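16L protein (Yaba-like disease virus, PDB 6TQP) probably inhibits apoptosis of the host cell as a viral Bcl-2-like protein, binding pro-apoptotic peptide segments in a groove on its helical bundle. Local coordinates at residues Y23-A28 / N113-K118; K48-N53 / N142-K147; A101-I106 / L131-N136; M108-N113 / I120-L125. All blocks are in the same frame, centred on the assembly; numbering follows the deposited sequence.

Interaction 1: residues Y23-A28 / N113-K118; sequences YINEKA and NGYKGK
The ammonium group of Lys116 reaches Ala28 and hydrogen-bonds to its carbonyl, with Lys116 NZ 3.1 Å from Ala28 O. The donor lies 27° off the carbonyl plane, at a C=O...N angle of 153°. The lysine chain starts beside its own backbone N (chi1 -66°) and bends at chi2. This turns NZ back to Ala28, although the CB of Lys116 points away. Lys116 CE follows, 3.5 Å from Ala28 O. Next to this bond the methyl of Ala28 sits against the turn, with Ala28 CB 3.8 Å from Tyr115 O. Asn25 OD1 lies near the plane of the Tyr115 ring at its edge, 4.4 Å from Tyr115 CE2. One face of that ring is covered by the backbone N of Gly117, 3.4 Å above its centre. The chain leaves helical geometry at Gly114, with positive phi. A weak bond from Tyr115 N to Asn113 OD1 spans this glycine. The tyrosine ring also packs on Met122, Ser123 and Ile126. In the Bcl-2-like fold of this viral family, the connection between helices 96-113 and 120-134 thus packs against the last part of segment 23-28.

Interaction 2: residues K48-N53 / N142-K147; sequences KEDCEN and NFINIK
Asp50 and Lys147 meet from opposite directions in a short salt bridge, with Asp50 OD1 2.6 Å from Lys147 NZ. The close part of the contact is centred on the buried carboxylate. Its other oxygen rests on a branch methyl, with Asp50 OD2 3.7 Å from Ile144 CG2. Ile144 has CG1 between its backbone N and carbonyl carbon (chi1 61°), while CG2 lies beside the N and meets the aspartate. The isoleucine also packs on Ile47, and Asp50 touches Leu100. In this Bcl-2-like bundle the contact joins helix 38-68 to the last helix of the model, 137-148. The latter lies next to the bound peptide: the Phe143 ring stacks on an aromatic side chain of that peptide. The looser side belongs to the lysine. Lys147 is partly exposed and poorly ordered, so the exact length of its bridge deserves caution. Its chain bends at chi2 and chi4 before NZ arrives. Lys147 CG passes 3.9 Å from Asp50 OD1. The exposed Glu49 adds opposite charge at longer range, with Glu49 OE1 6.3 Å from Lys147 NZ, too far for a contact.

Interaction 3: residues A101-I106 / L131-N136; sequences AIISLI and LKISEN
Between segments 101-106 and 131-136 the closest CA atoms are those of Ile102 and Ile133, 8.6 Å apart. This is the hydrophobic core of the Bcl-2-like bundle, and helix 96-113 runs through its middle. Side chains bridge the gap by apolar contact alone. Ile133 points at the other helix and supplies the terminal methyl. That methyl meets two neighbours in sequence: Ile133 CD1 is 3.8 Å from Ile103 CG1 and 4.0 Å from Ile102 CG2. Ile133 CG1 lies beside its backbone N (chi1 -68°), and the extended chi2 of 173° carries CD1 outward to this meeting. Ile102 and Ile133 run alongside one another, pointing opposite ways, whereas Ile103 lies across Ile133 at an oblique angle. Other helices complete the core: Leu90 touches both Ile102 and Ile133, Ile20 covers Ile133, and Tyr23 packs on Ile103. Ile102 also packs on an apolar side chain of the bound peptide, which links this core to the peptide site. Just past the contact helix 120-134 ends. There Ser134 OG donates back to Leu131 O over 2.5 Å, 26° out of the carbonyl plane.

Interaction 4: residues M108-N113 / I120-L125; sequences MIVEMN and IPMSFL
Apolar contact carries most of this interface, and the methyl of Met122 makes its apolar contacts. Met122 CE lies 3.6 Å from Val110 CG2 and 3.7 Å from Ile109 CG2. Both branched residues cross the methionine at a slant. Met122 sets out with CG opposite its backbone N (chi1 -172°), bends at chi2 (57°) and runs extended to CE. The thioether thereby ends among the side chains of helix 96-113. Ile109 also packs on Ile86, and Val110 on Ala28.

A polar group meets the same methionine without a hydrogen bond. The amide of Asn113 approaches from the opposite direction, with Asn113 ND2 3.8 Å from Met122 CE and 3.9 Å from Met122 SD. These are van der Waals contacts.

The two helices form an antiparallel helical hairpin within the Bcl-2-like bundle. Their short segments run at 167° to each other, with axes 12.2 Å apart at closest approach. That separation is wide, and the long methionine side chain spans it.

No hydrogen bond crosses the gap; each helix keeps its own. In the second, Ser123 OG donates to Ile120 O over 2.5 Å, in the carbonyl plane and on a lone pair. Phe124 N donates to the same oxygen at 3.0 Å, so Ile120 O accepts twice in the first turn. Met122 N is hydrogen-bonded to the side-chain oxygen of Asn119, just ahead of the helix.

All four contacts lie in one all-helical Bcl-2-like domain. Interactions 3 and 4 join the same pair, helices 96-113 and 120-134, at two levels, centres about 14 Å apart. Interaction 4 is nested inside the loop of interaction 3, and both inside that of interaction 2. The segments of interaction 1 alternate with those of the other three. Interactions 1 and 4 share Asn113, with centres about 7 Å apart. Interactions 2 and 4 flank the chain's centre, their own centres about 23 Å apart. A probable hydrogen bond from Ser104 OG to Cys51 O joins interactions 2 and 3. Tyr23 also packs on Cys51, so helix 12-27 touches helix 38-68. Interactions 2 and 3 include residues that meet the bound peptide.

Interaction 1: residues Y23-A28 / N113-K118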
loop_
_atom_site.group_PDB
_atom_site.type_symbol
_atom_site.label_atom_id
_atom_site.label_comp_id
_atom_site.label_asym_id
_atom_site.label_seq_id
_atom_site.Cartn_x
_atom_site.Cartn_y
_atom_site.Cartn_z
ATOM N N TYR A 23 3.040 1.870 -9.064
ATOM C CA TYR A 23 2.444 0.544 -8.923
ATOM C C TYR A 23 0.924 0.628 -8.865
ATOM O O TYR A 23 0.215 -0.087 -9.588
ATOM C CB TYR A 23 2.990 -0.136 -7.664
ATOM C CG TYR A 23 2.416 -1.518 -7.451
ATOM C CD1 TYR A 23 2.593 -2.520 -8.404
ATOM C CD2 TYR A 23 1.680 -1.818 -6.321
ATOM C CE1 TYR A 23 2.062 -3.784 -8.219
ATOM C CE2 TYR A 23 1.148 -3.079 -6.126
ATOM C CZ TYR A 23 1.348 -4.059 -7.068
ATOM O OH TYR A 23 0.802 -5.306 -6.856
ATOM N N ILE A 24 0.403 1.494 -7.995
ATOM C CA ILE A 24 -1.043 1.654 -7.877
ATOM C C ILE A 24 -1.651 2.046 -9.221
ATOM O O ILE A 24 -2.688 1.506 -9.626
ATOM C CB ILE A 24 -1.368 2.678 -6.773
ATOM C CG1 ILE A 24 -0.896 2.158 -5.406
ATOM C CG2 ILE A 24 -2.868 2.990 -6.736
ATOM C CD1 ILE A 24 -1.512 0.840 -4.957
ATOM N N ASN A 25 -1.022 2.985 -9.938
ATOM C CA ASN A 25 -1.546 3.361 -11.248
ATOM C C ASN A 25 -1.515 2.180 -12.207
ATOM O O ASN A 25 -2.427 2.007 -13.024
ATOM C CB ASN A 25 -0.759 4.538 -11.831
ATOM C CG ASN A 25 -1.029 5.843 -11.106
ATOM O OD1 ASN A 25 -2.046 5.996 -10.421
ATOM N ND2 ASN A 25 -0.118 6.797 -11.252
ATOM N N GLU A 26 -0.472 1.354 -12.123
ATOM C CA GLU A 26 -0.385 0.176 -12.976
ATOM C C GLU A 26 -1.524 -0.799 -12.682
ATOM O O GLU A 26 -2.081 -1.412 -13.602
ATOM C CB GLU A 26 0.984 -0.487 -12.796
ATOM C CG GLU A 26 1.133 -1.850 -13.466
ATOM C CD GLU A 26 2.582 -2.325 -13.512
ATOM O OE1 GLU A 26 3.432 -1.602 -14.074
ATOM O OE2 GLU A 26 2.872 -3.421 -12.990
ATOM N N LYS A 27 -1.894 -0.944 -11.409
ATOM C CA LYS A 27 -3.006 -1.814 -11.039
ATOM C C LYS A 27 -4.358 -1.183 -11.339
ATOM O O LYS A 27 -5.338 -1.910 -11.533
ATOM C CB LYS A 27 -2.915 -2.175 -9.549
ATOM C CG LYS A 27 -1.833 -3.206 -9.226
ATOM C CD LYS A 27 -2.055 -4.477 -10.029
ATOM C CE LYS A 27 -1.618 -5.738 -9.307
ATOM N NZ LYS A 27 -2.776 -6.658 -9.140
ATOM N N ALA A 28 -4.430 0.146 -11.375
ATOM C CA ALA A 28 -5.615 0.843 -11.846
ATOM C C ALA A 28 -5.765 0.770 -13.357
ATOM O O ALA A 28 -6.786 1.225 -13.880
ATOM C CB ALA A 28 -5.565 2.319 -11.452
ATOM N N ASN A 113 -13.414 0.651 -6.530
ATOM C CA ASN A 113 -14.125 1.905 -6.751
ATOM C C ASN A 113 -13.907 2.486 -8.156
ATOM O O ASN A 113 -14.335 3.615 -8.412
ATOM C CB ASN A 113 -13.742 2.928 -5.663
ATOM C CG ASN A 113 -12.341 3.495 -5.829
ATOM O OD1 ASN A 113 -11.686 3.296 -6.850
ATOM N ND2 ASN A 113 -11.886 4.233 -4.817
ATOM N N GLY A 114 -13.272 1.749 -9.067
ATOM C CA GLY A 114 -13.150 2.194 -10.446
ATOM C C GLY A 114 -12.291 3.421 -10.657
ATOM O O GLY A 114 -12.498 4.157 -11.621
ATOM N N TYR A 115 -11.321 3.662 -9.786
ATOM C CA TYR A 115 -10.481 4.839 -9.938
ATOM C C TYR A 115 -9.723 4.778 -11.257
ATOM O O TYR A 115 -9.109 3.761 -11.586
ATOM C CB TYR A 115 -9.504 4.936 -8.771
ATOM C CG TYR A 115 -8.496 6.051 -8.895
ATOM C CD1 TYR A 115 -8.877 7.378 -8.763
ATOM C CD2 TYR A 115 -7.149 5.775 -9.106
ATOM C CE1 TYR A 115 -7.948 8.407 -8.864
ATOM C CE2 TYR A 115 -6.215 6.795 -9.204
ATOM C CZ TYR A 115 -6.619 8.104 -9.081
ATOM O OH TYR A 115 -5.689 9.111 -9.178
ATOM N N LYS A 116 -9.763 5.877 -12.013
ATOM C CA LYS A 116 -9.058 5.948 -13.285
ATOM C C LYS A 116 -8.232 7.221 -13.437
ATOM O O LYS A 116 -7.798 7.530 -14.552
ATOM C CB LYS A 116 -10.051 5.830 -14.449
ATOM C CG LYS A 116 -10.734 4.474 -14.542
ATOM C CD LYS A 116 -9.784 3.390 -15.039
ATOM C CE LYS A 116 -10.147 2.034 -14.461
ATOM N NZ LYS A 116 -9.572 0.911 -15.247
ATOM N N GLY A 117 -7.987 7.960 -12.354
ATOM C CA GLY A 117 -7.141 9.136 -12.383
ATOM C C GLY A 117 -7.877 10.455 -12.266
ATOM O O GLY A 117 -7.243 11.477 -11.965
ATOM N N LYS A 118 -9.192 10.471 -12.484
ATOM C CA LYS A 118 -9.931 11.726 -12.512
ATOM C C LYS A 118 -10.541 12.103 -11.167
ATOM O O LYS A 118 -10.905 13.267 -10.974
ATOM C CB LYS A 118 -11.028 11.662 -13.587
ATOM C CG LYS A 118 -10.503 11.869 -15.017
ATOM C CD LYS A 118 -11.615 12.198 -16.020
ATOM C CE LYS A 118 -12.250 13.567 -15.773
ATOM N NZ LYS A 118 -11.292 14.691 -15.978
#

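Interaction 2: residues K48-N53 / N142-K147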
loop_
_atom_site.group_PDB
_atom_site.type_symbol
_atom_site.label_atom_id
_atom_site.label_comp_id
_atom_site.label_asym_id
_atom_site.label_seq_id
_atom_site.Cartn_x
_atom_site.Cartn_y
_atom_site.Cartn_z
ATOM N N LYS A 48 6.114 -5.577 -6.314
ATOM C CA LYS A 48 5.042 -6.156 -7.111
ATOM C C LYS A 48 4.829 -7.622 -6.765
ATOM O O LYS A 48 3.687 -8.083 -6.652
ATOM C CB LYS A 48 5.369 -5.994 -8.598
ATOM C CG LYS A 48 4.293 -6.478 -9.554
ATOM C CD LYS A 48 4.691 -6.191 -11.006
ATOM C CE LYS A 48 3.588 -6.600 -11.979
ATOM N NZ LYS A 48 4.014 -6.506 -13.403
ATOM N N GLU A 49 5.916 -8.380 -6.611
ATOM C CA GLU A 49 5.783 -9.796 -6.284
ATOM C C GLU A 49 5.158 -9.985 -4.909
ATOM O O GLU A 49 4.257 -10.814 -4.733
ATOM C CB GLU A 49 7.145 -10.483 -6.337
ATOM C CG GLU A 49 7.737 -10.592 -7.721
ATOM C CD GLU A 49 9.090 -11.266 -7.703
ATOM O OE1 GLU A 49 9.677 -11.380 -6.604
ATOM O OE2 GLU A 49 9.560 -11.685 -8.783
ATOM N N ASP A 50 5.655 -9.257 -3.910
ATOM C CA ASP A 50 5.104 -9.380 -2.564
ATOM C C ASP A 50 3.627 -9.000 -2.535
ATOM O O ASP A 50 2.804 -9.709 -1.945
ATOM C CB ASP A 50 5.892 -8.513 -1.583
ATOM C CG ASP A 50 7.316 -8.997 -1.386
ATOM O OD1 ASP A 50 7.601 -10.174 -1.694
ATOM O OD2 ASP A 50 8.149 -8.198 -0.908
ATOM N N CYS A 51 3.267 -7.884 -3.172
ATOM C CA CYS A 51 1.888 -7.412 -3.089
ATOM C C CYS A 51 0.934 -8.294 -3.886
ATOM O O CYS A 51 -0.211 -8.495 -3.464
ATOM C CB CYS A 51 1.809 -5.956 -3.540
ATOM S SG CYS A 51 2.665 -4.852 -2.375
ATOM N N GLU A 52 1.378 -8.853 -5.019
ATOM C CA GLU A 52 0.533 -9.806 -5.730
ATOM C C GLU A 52 0.328 -11.079 -4.914
ATOM O O GLU A 52 -0.743 -11.690 -4.978
ATOM C CB GLU A 52 1.132 -10.123 -7.108
ATOM C CG GLU A 52 1.040 -8.951 -8.065
ATOM C CD GLU A 52 1.683 -9.223 -9.405
ATOM O OE1 GLU A 52 2.372 -10.258 -9.547
ATOM O OE2 GLU A 52 1.493 -8.393 -10.315
ATOM N N ASN A 53 1.315 -11.473 -4.108
ATOM C CA ASN A 53 1.150 -12.666 -3.285
ATOM C C ASN A 53 0.209 -12.398 -2.116
ATOM O O ASN A 53 -0.580 -13.272 -1.732
ATOM C CB ASN A 53 2.513 -13.150 -2.796
ATOM C CG ASN A 53 3.270 -13.913 -3.869
ATOM O OD1 ASN A 53 2.667 -14.528 -4.750
ATOM N ND2 ASN A 53 4.592 -13.873 -3.804
ATOM N N ASN A 142 15.214 -2.654 3.241
ATOM C CA ASN A 142 15.928 -3.801 3.800
ATOM C C ASN A 142 15.039 -5.029 3.893
ATOM O O ASN A 142 15.512 -6.157 3.719
ATOM C CB ASN A 142 16.484 -3.459 5.184
ATOM C CG ASN A 142 17.642 -2.495 5.118
ATOM O OD1 ASN A 142 18.235 -2.295 4.055
ATOM N ND2 ASN A 142 17.978 -1.896 6.253
ATOM N N PHE A 143 13.751 -4.842 4.166
ATOM C CA PHE A 143 12.867 -5.991 4.308
ATOM C C PHE A 143 12.636 -6.673 2.967
ATOM O O PHE A 143 12.621 -7.902 2.891
ATOM C CB PHE A 143 11.541 -5.559 4.929
ATOM C CG PHE A 143 10.562 -6.672 5.100
ATOM C CD1 PHE A 143 10.708 -7.588 6.124
ATOM C CD2 PHE A 143 9.495 -6.806 4.241
ATOM C CE1 PHE A 143 9.803 -8.609 6.286
ATOM C CE2 PHE A 143 8.588 -7.827 4.396
ATOM C CZ PHE A 143 8.740 -8.729 5.414
ATOM N N ILE A 144 12.452 -5.896 1.899
ATOM C CA ILE A 144 12.129 -6.521 0.621
ATOM C C ILE A 144 13.387 -6.994 -0.100
ATOM O O ILE A 144 13.334 -7.963 -0.864
ATOM C CB ILE A 144 11.298 -5.570 -0.255
ATOM C CG1 ILE A 144 12.067 -4.290 -0.552
ATOM C CG2 ILE A 144 9.969 -5.269 0.424
ATOM C CD1 ILE A 144 11.312 -3.336 -1.454
ATOM N N ASN A 145 14.525 -6.327 0.107
ATOM C CA ASN A 145 15.792 -6.868 -0.375
ATOM C C ASN A 145 16.060 -8.226 0.255
ATOM O O ASN A 145 16.240 -9.229 -0.441
ATOM C CB ASN A 145 16.946 -5.910 -0.060
ATOM C CG ASN A 145 17.012 -4.724 -1.010
ATOM O OD1 ASN A 145 16.426 -4.738 -2.090
ATOM N ND2 ASN A 145 17.748 -3.693 -0.608
ATOM N N ILE A 146 16.084 -8.274 1.589
ATOM C CA ILE A 146 16.432 -9.500 2.297
ATOM C C ILE A 146 15.316 -10.537 2.220
ATOM O O ILE A 146 15.564 -11.723 2.471
ATOM C CB ILE A 146 16.785 -9.173 3.761
ATOM C CG1 ILE A 146 18.010 -8.257 3.820
ATOM C CG2 ILE A 146 17.067 -10.444 4.556
ATOM C CD1 ILE A 146 18.104 -7.429 5.092
ATOM N N LYS A 147 14.089 -10.125 1.884
ATOM C CA LYS A 147 13.006 -11.089 1.706
ATOM C C LYS A 147 13.458 -12.259 0.844
ATOM O O LYS A 147 13.099 -13.413 1.104
ATOM C CB LYS A 147 11.784 -10.386 1.106
ATOM C CG LYS A 147 10.858 -11.249 0.255
ATOM C CD LYS A 147 10.242 -12.427 1.013
ATOM C CE LYS A 147 9.339 -13.236 0.096
ATOM N NZ LYS A 147 8.299 -12.387 -0.552
#

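Interaction 3: residues A101-I106 / L131-N136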
loop_
_atom_site.group_PDB
_atom_site.type_symbol
_atom_site.label_atom_id
_atom_site.label_comp_id
_atom_site.label_asym_id
_atom_site.label_seq_id
_atom_site.Cartn_x
_atom_site.Cartn_y
_atom_site.Cartn_z
ATOM N N ALA A 101 1.232 -4.819 3.041
ATOM C CA ALA A 101 -0.188 -5.146 3.062
ATOM C C ALA A 101 -1.032 -3.938 2.685
ATOM O O ALA A 101 -2.034 -4.073 1.973
ATOM C CB ALA A 101 -0.598 -5.668 4.434
ATOM N N ILE A 102 -0.643 -2.744 3.140
ATOM C CA ILE A 102 -1.433 -1.556 2.822
ATOM C C ILE A 102 -1.345 -1.233 1.326
ATOM O O ILE A 102 -2.322 -0.779 0.717
ATOM C CB ILE A 102 -1.003 -0.370 3.702
ATOM C CG1 ILE A 102 -1.487 -0.617 5.136
ATOM C CG2 ILE A 102 -1.574 0.934 3.167
ATOM C CD1 ILE A 102 -0.944 0.368 6.155
ATOM N N ILE A 103 -0.186 -1.446 0.706
ATOM C CA ILE A 103 -0.109 -1.228 -0.742
ATOM C C ILE A 103 -1.090 -2.148 -1.452
ATOM O O ILE A 103 -1.804 -1.732 -2.368
ATOM C CB ILE A 103 1.328 -1.428 -1.254
ATOM C CG1 ILE A 103 2.241 -0.376 -0.628
ATOM C CG2 ILE A 103 1.376 -1.355 -2.798
ATOM C CD1 ILE A 103 3.723 -0.630 -0.857
ATOM N N SER A 104 -1.163 -3.406 -1.019
ATOM C CA SER A 104 -2.139 -4.317 -1.606
ATOM C C SER A 104 -3.562 -3.836 -1.351
ATOM O O SER A 104 -4.437 -3.970 -2.213
ATOM C CB SER A 104 -1.956 -5.729 -1.052
ATOM O OG SER A 104 -0.673 -6.234 -1.355
ATOM N N LEU A 105 -3.821 -3.304 -0.156
ATOM C CA LEU A 105 -5.151 -2.795 0.158
ATOM C C LEU A 105 -5.541 -1.665 -0.791
ATOM O O LEU A 105 -6.655 -1.641 -1.331
ATOM C CB LEU A 105 -5.185 -2.317 1.615
ATOM C CG LEU A 105 -6.486 -1.639 2.037
ATOM C CD1 LEU A 105 -7.659 -2.607 1.999
ATOM C CD2 LEU A 105 -6.301 -1.033 3.406
ATOM N N ILE A 106 -4.630 -0.715 -1.012
ATOM C CA ILE A 106 -4.905 0.392 -1.936
ATOM C C ILE A 106 -5.189 -0.146 -3.326
ATOM O O ILE A 106 -6.102 0.331 -4.016
ATOM C CB ILE A 106 -3.724 1.384 -1.960
ATOM C CG1 ILE A 106 -3.467 1.970 -0.575
ATOM C CG2 ILE A 106 -3.974 2.550 -2.935
ATOM C CD1 ILE A 106 -2.103 2.525 -0.448
ATOM N N LEU A 131 3.228 8.768 0.666
ATOM C CA LEU A 131 4.154 9.581 1.445
ATOM C C LEU A 131 4.412 8.948 2.802
ATOM O O LEU A 131 5.563 8.807 3.232
ATOM C CB LEU A 131 3.601 10.993 1.626
ATOM C CG LEU A 131 3.811 11.977 0.485
ATOM C CD1 LEU A 131 3.047 13.252 0.769
ATOM C CD2 LEU A 131 5.289 12.269 0.292
ATOM N N LYS A 132 3.345 8.555 3.492
ATOM C CA LYS A 132 3.502 7.968 4.816
ATOM C C LYS A 132 4.205 6.622 4.753
ATOM O O LYS A 132 5.004 6.294 5.636
ATOM C CB LYS A 132 2.144 7.809 5.487
ATOM C CG LYS A 132 1.522 9.098 5.972
ATOM C CD LYS A 132 2.351 9.814 7.031
ATOM C CE LYS A 132 2.419 9.002 8.311
ATOM N NZ LYS A 132 3.111 9.755 9.391
ATOM N N ILE A 133 3.924 5.820 3.727
ATOM C CA ILE A 133 4.626 4.548 3.610
ATOM C C ILE A 133 6.110 4.785 3.376
ATOM O O ILE A 133 6.958 4.011 3.850
ATOM C CB ILE A 133 4.001 3.689 2.494
ATOM C CG1 ILE A 133 2.598 3.246 2.915
ATOM C CG2 ILE A 133 4.879 2.497 2.186
ATOM C CD1 ILE A 133 1.822 2.530 1.805
ATOM N N SER A 134 6.453 5.872 2.681
ATOM C CA SER A 134 7.836 6.153 2.308
ATOM C C SER A 134 8.675 6.665 3.468
ATOM O O SER A 134 9.904 6.703 3.352
ATOM C CB SER A 134 7.876 7.168 1.163
ATOM O OG SER A 134 7.476 8.449 1.600
ATOM N N GLU A 135 8.065 7.051 4.580
ATOM C CA GLU A 135 8.860 7.448 5.730
ATOM C C GLU A 135 9.625 6.224 6.232
ATOM O O GLU A 135 9.130 5.095 6.163
ATOM C CB GLU A 135 7.942 8.048 6.801
ATOM C CG GLU A 135 7.187 9.310 6.323
ATOM C CD GLU A 135 6.200 9.864 7.358
ATOM O OE1 GLU A 135 6.070 9.247 8.438
ATOM O OE2 GLU A 135 5.567 10.914 7.081
ATOM N N ASN A 136 10.858 6.438 6.689
ATOM C CA ASN A 136 11.711 5.332 7.139
ATOM C C ASN A 136 11.840 4.252 6.065
ATOM O O ASN A 136 11.818 3.056 6.354
ATOM C CB ASN A 136 11.168 4.728 8.427
ATOM C CG ASN A 136 10.774 5.783 9.439
ATOM O OD1 ASN A 136 9.604 5.903 9.805
ATOM N ND2 ASN A 136 11.747 6.566 9.877
#

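Interaction 4: residues M108-N113 / I120-L125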
loop_
_atom_site.group_PDB
_atom_site.type_symbol
_atom_site.label_atom_id
_atom_site.label_comp_id
_atom_site.label_asym_id
_atom_site.label_seq_id
_atom_site.Cartn_x
_atom_site.Cartn_y
_atom_site.Cartn_z
ATOM N N MET A 108 -6.588 -2.937 -4.157
ATOM C CA MET A 108 -7.967 -3.407 -4.179
ATOM C C MET A 108 -8.953 -2.246 -4.154
ATOM O O MET A 108 -9.954 -2.271 -4.875
ATOM C CB MET A 108 -8.239 -4.333 -3.005
ATOM C CG MET A 108 -9.681 -4.822 -2.992
ATOM S SD MET A 108 -9.981 -5.941 -1.625
ATOM C CE MET A 108 -9.111 -7.352 -2.305
ATOM N N ILE A 109 -8.711 -1.238 -3.310
ATOM C CA ILE A 109 -9.619 -0.090 -3.258
ATOM C C ILE A 109 -9.791 0.490 -4.650
ATOM O O ILE A 109 -10.911 0.746 -5.109
ATOM C CB ILE A 109 -9.099 0.969 -2.270
ATOM C CG1 ILE A 109 -9.096 0.402 -0.853
ATOM C CG2 ILE A 109 -9.982 2.236 -2.312
ATOM C CD1 ILE A 109 -8.457 1.309 0.182
ATOM N N VAL A 110 -8.673 0.681 -5.348
ATOM C CA VAL A 110 -8.702 1.273 -6.680
ATOM C C VAL A 110 -9.437 0.360 -7.652
ATOM O O VAL A 110 -10.235 0.819 -8.485
ATOM C CB VAL A 110 -7.258 1.564 -7.126
ATOM C CG1 VAL A 110 -7.122 1.606 -8.616
ATOM C CG2 VAL A 110 -6.773 2.879 -6.500
ATOM N N GLU A 111 -9.179 -0.948 -7.569
ATOM C CA GLU A 111 -9.855 -1.886 -8.459
ATOM C C GLU A 111 -11.350 -1.948 -8.174
ATOM O O GLU A 111 -12.145 -2.179 -9.091
ATOM C CB GLU A 111 -9.226 -3.274 -8.332
ATOM C CG GLU A 111 -7.818 -3.367 -8.931
ATOM C CD GLU A 111 -7.213 -4.756 -8.809
ATOM O OE1 GLU A 111 -7.788 -5.601 -8.090
ATOM O OE2 GLU A 111 -6.160 -4.999 -9.437
ATOM N N MET A 112 -11.755 -1.736 -6.921
ATOM C CA MET A 112 -13.176 -1.784 -6.581
ATOM C C MET A 112 -13.898 -0.504 -6.986
ATOM O O MET A 112 -14.901 -0.554 -7.704
ATOM C CB MET A 112 -13.350 -2.037 -5.085
ATOM C CG MET A 112 -13.105 -3.467 -4.697
ATOM S SD MET A 112 -13.372 -3.748 -2.949
ATOM C CE MET A 112 -13.298 -5.540 -2.890
ATOM N N ASN A 113 -13.414 0.651 -6.530
ATOM C CA ASN A 113 -14.125 1.905 -6.751
ATOM C C ASN A 113 -13.907 2.486 -8.156
ATOM O O ASN A 113 -14.335 3.615 -8.412
ATOM C CB ASN A 113 -13.742 2.928 -5.663
ATOM C CG ASN A 113 -12.341 3.495 -5.829
ATOM O OD1 ASN A 113 -11.686 3.296 -6.850
ATOM N ND2 ASN A 113 -11.886 4.233 -4.817
ATOM N N ILE A 120 -9.955 13.439 -8.083
ATOM C CA ILE A 120 -8.790 14.112 -7.507
ATOM C C ILE A 120 -8.605 13.758 -6.042
ATOM O O ILE A 120 -7.470 13.436 -5.641
ATOM C CB ILE A 120 -8.888 15.628 -7.752
ATOM C CG1 ILE A 120 -8.835 15.946 -9.258
ATOM C CG2 ILE A 120 -7.797 16.377 -6.990
ATOM C CD1 ILE A 120 -7.700 15.278 -10.038
ATOM N N PRO A 121 -9.628 13.789 -5.187
ATOM C CA PRO A 121 -9.432 13.321 -3.803
ATOM C C PRO A 121 -8.803 11.941 -3.715
ATOM O O PRO A 121 -7.966 11.706 -2.837
ATOM C CB PRO A 121 -10.853 13.341 -3.234
ATOM C CG PRO A 121 -11.532 14.426 -4.006
ATOM C CD PRO A 121 -10.977 14.348 -5.398
ATOM N N MET A 122 -9.174 11.022 -4.608
ATOM C CA MET A 122 -8.568 9.695 -4.589
ATOM C C MET A 122 -7.099 9.759 -4.991
ATOM O O MET A 122 -6.255 9.087 -4.393
ATOM C CB MET A 122 -9.347 8.750 -5.507
ATOM C CG MET A 122 -8.919 7.292 -5.425
ATOM S SD MET A 122 -9.035 6.616 -3.753
ATOM C CE MET A 122 -8.275 5.011 -3.989
ATOM N N SER A 123 -6.764 10.572 -5.994
ATOM C CA SER A 123 -5.357 10.730 -6.346
ATOM C C SER A 123 -4.542 11.205 -5.148
ATOM O O SER A 123 -3.406 10.762 -4.946
ATOM C CB SER A 123 -5.201 11.714 -7.506
ATOM O OG SER A 123 -5.423 13.043 -7.067
ATOM N N PHE A 124 -5.095 12.121 -4.351
ATOM C CA PHE A 124 -4.357 12.625 -3.197
ATOM C C PHE A 124 -4.298 11.591 -2.088
ATOM O O PHE A 124 -3.318 11.548 -1.334
ATOM C CB PHE A 124 -4.990 13.917 -2.672
ATOM C CG PHE A 124 -4.785 15.118 -3.569
ATOM C CD1 PHE A 124 -3.661 15.228 -4.380
ATOM C CD2 PHE A 124 -5.721 16.143 -3.594
ATOM C CE1 PHE A 124 -3.484 16.336 -5.201
ATOM C CE2 PHE A 124 -5.547 17.245 -4.410
ATOM C CZ PHE A 124 -4.430 17.341 -5.214
ATOM N N LEU A 125 -5.338 10.767 -1.957
ATOM C CA LEU A 125 -5.259 9.625 -1.054
ATOM C C LEU A 125 -4.071 8.751 -1.409
ATOM O O LEU A 125 -3.324 8.292 -0.533
ATOM C CB LEU A 125 -6.550 8.811 -1.121
ATOM C CG LEU A 125 -6.614 7.622 -0.158
ATOM C CD1 LEU A 125 -8.064 7.367 0.262
ATOM C CD2 LEU A 125 -6.024 6.381 -0.781
#